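Local atomic coordinates of oligopeptide-binding protein AppA (Bacillus subtilis, PDB entry 1XOC), a protein that binds oligopeptides as the extracellular receptor of an ABC permease and delivers them for import, supporting sporulation and genetic competence. Residues Y149-D154 / L421-D426. Sequence-based numbering, arbitrary orientation.
Sequences YNNALD and LSTFPD
The side chain of N150 passes obliquely by the ring of F424, and can be followed outward atom by atom. CB is the closest point, 3.5 Å from F424 CD1; CG sits 3.7 Å from the same CD1; at the tip, N150 ND2 comes to 3.7 Å from F424 CE1 while donating to the carbonyl of G146. The amide and ring planes are 8° apart, although the side chains themselves cross. F424 reaches this position with CG anti to its backbone N (chi1 -177°). N151 approaches differently: its ND2 lies at the ring edge and 3.2 Å from F424 CB, its amide turned 75° to the ring, with ND2 hydrogen-bonded to N147 OD1.

Here helix 147-155 faces the loop between strand 414-420 and helix 428-431 across the peptide-binding cleft of a family 5 solute-binding protein. N151 OD1, D154 OD1 and T423 OG1 all hydrogen-bond to the backbone of the bound nonapeptide, which is thus gripped from both segments; S422 OG does so in the conformer modelled here, one of two. Beside them one water links the pieces, donating a hydrogen bond to N150 O at 2.8 Å and lying 2.6 Å from T423 OG1. D154 OD1 is also hydrogen-bonded to T59 OG1.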
loop_
_atom_site.group_PDB
_atom_site.type_symbol
_atom_site.label_atom_id
_atom_site.label_comp_id
_atom_site.label_asym_id
_atom_site.label_seq_id
_atom_site.Cartn_x
_atom_site.Cartn_y
_atom_site.Cartn_z
ATOM N N TYR A 149 -0.747 -18.187 3.260
ATOM C CA TYR A 149 -2.097 -18.381 2.767
ATOM C C TYR A 149 -2.833 -17.044 2.592
ATOM O O TYR A 149 -3.607 -16.861 1.652
ATOM C CB TYR A 149 -2.864 -19.313 3.727
ATOM C CG TYR A 149 -4.288 -19.568 3.287
ATOM C CD1 TYR A 149 -5.325 -18.777 3.759
ATOM C CD2 TYR A 149 -4.583 -20.538 2.337
ATOM C CE1 TYR A 149 -6.631 -18.979 3.321
ATOM C CE2 TYR A 149 -5.896 -20.728 1.880
ATOM C CZ TYR A 149 -6.896 -19.949 2.396
ATOM O OH TYR A 149 -8.195 -20.130 1.987
ATOM N N ASN A 150 -2.617 -16.116 3.534
ATOM C CA ASN A 150 -3.519 -14.968 3.662
ATOM C C ASN A 150 -3.038 -13.766 2.892
ATOM O O ASN A 150 -3.805 -12.845 2.646
ATOM C CB ASN A 150 -3.768 -14.606 5.132
ATOM C CG ASN A 150 -4.544 -15.665 5.862
ATOM O OD1 ASN A 150 -5.767 -15.751 5.725
ATOM N ND2 ASN A 150 -3.847 -16.485 6.647
ATOM N N ASN A 151 -1.776 -13.786 2.515
ATOM C CA ASN A 151 -1.205 -12.648 1.760
ATOM C C ASN A 151 -0.476 -13.030 0.467
ATOM O O ASN A 151 -0.682 -12.400 -0.567
ATOM C CB ASN A 151 -0.307 -11.795 2.664
ATOM C CG ASN A 151 -1.081 -10.908 3.612
ATOM O OD1 ASN A 151 -2.192 -10.451 3.311
ATOM N ND2 ASN A 151 -0.488 -10.644 4.790
ATOM N N ALA A 152 0.361 -14.063 0.496
ATOM C CA ALA A 152 1.136 -14.420 -0.683
ATOM C C ALA A 152 0.233 -14.858 -1.813
ATOM O O ALA A 152 0.419 -14.462 -2.971
ATOM C CB ALA A 152 2.199 -15.500 -0.408
ATOM N N LEU A 153 -0.758 -15.694 -1.499
ATOM C CA LEU A 153 -1.647 -16.251 -2.531
ATOM C C LEU A 153 -2.477 -15.204 -3.272
ATOM O O LEU A 153 -2.813 -15.408 -4.455
ATOM C CB LEU A 153 -2.574 -17.345 -1.925
ATOM C CG LEU A 153 -1.801 -18.567 -1.500
ATOM C CD1 LEU A 153 -2.770 -19.542 -0.827
ATOM C CD2 LEU A 153 -1.095 -19.251 -2.604
ATOM N N ASP A 154 -2.869 -14.130 -2.602
ATOM C CA ASP A 154 -3.715 -13.144 -3.280
ATOM C C ASP A 154 -2.881 -11.990 -3.816
ATOM O O ASP A 154 -3.418 -11.169 -4.541
ATOM C CB ASP A 154 -4.872 -12.619 -2.454
ATOM C CG ASP A 154 -4.463 -12.001 -1.186
ATOM O OD1 ASP A 154 -5.370 -11.476 -0.479
ATOM O OD2 ASP A 154 -3.278 -12.064 -0.817
ATOM N N LEU A 421 -2.860 -1.051 3.823
ATOM C CA LEU A 421 -2.411 -2.109 4.688
ATOM C C LEU A 421 -2.692 -3.480 4.153
ATOM O O LEU A 421 -3.575 -3.684 3.347
ATOM C CB LEU A 421 -3.045 -1.940 6.072
ATOM C CG LEU A 421 -2.558 -0.675 6.785
ATOM C CD1 LEU A 421 -3.474 -0.289 7.928
ATOM C CD2 LEU A 421 -1.123 -0.810 7.277
ATOM N N SER A 422 -1.909 -4.445 4.603
ATOM C CA SER A 422 -2.228 -5.825 4.300
ATOM C C SER A 422 -3.564 -6.202 4.930
ATOM O O SER A 422 -3.897 -5.747 6.042
ATOM C CB SER A 422 -1.153 -6.748 4.856
ATOM O OG SER A 422 -1.422 -8.067 4.434
ATOM N N THR A 423 -4.311 -7.075 4.258
ATOM C CA THR A 423 -5.582 -7.571 4.794
ATOM C C THR A 423 -5.376 -8.614 5.882
ATOM O O THR A 423 -6.308 -8.945 6.621
ATOM C CB THR A 423 -6.509 -8.167 3.682
ATOM O OG1 THR A 423 -5.835 -9.214 3.004
ATOM C CG2 THR A 423 -6.884 -7.122 2.664
ATOM N N PHE A 424 -4.170 -9.173 5.944
ATOM C CA PHE A 424 -3.764 -10.047 7.035
ATOM C C PHE A 424 -2.839 -9.255 7.921
ATOM O O PHE A 424 -1.773 -8.820 7.504
ATOM C CB PHE A 424 -3.061 -11.294 6.522
ATOM C CG PHE A 424 -2.680 -12.250 7.596
ATOM C CD1 PHE A 424 -3.654 -12.981 8.234
ATOM C CD2 PHE A 424 -1.355 -12.397 7.988
ATOM C CE1 PHE A 424 -3.330 -13.888 9.252
ATOM C CE2 PHE A 424 -1.029 -13.293 9.016
ATOM C CZ PHE A 424 -2.015 -14.028 9.633
ATOM N N PRO A 425 -3.252 -9.027 9.167
ATOM C CA PRO A 425 -2.549 -8.078 10.023
ATOM C C PRO A 425 -1.244 -8.658 10.566
ATOM O O PRO A 425 -1.271 -9.562 11.392
ATOM C CB PRO A 425 -3.569 -7.824 11.138
ATOM C CG PRO A 425 -4.284 -9.111 11.259
ATOM C CD PRO A 425 -4.413 -9.623 9.849
ATOM N N ASP A 426 -0.113 -8.151 10.075
ATOM C CA ASP A 426 1.221 -8.571 10.553
ATOM C C ASP A 426 2.203 -7.414 10.234
ATOM O O ASP A 426 2.449 -7.067 9.045
ATOM C CB ASP A 426 1.665 -9.929 9.936
ATOM C CG ASP A 426 3.059 -10.414 10.445
ATOM O OD1 ASP A 426 3.485 -11.585 10.154
ATOM O OD2 ASP A 426 3.724 -9.643 11.172
HETATM O O HOH W 1 -6.292 -11.725 3.162
#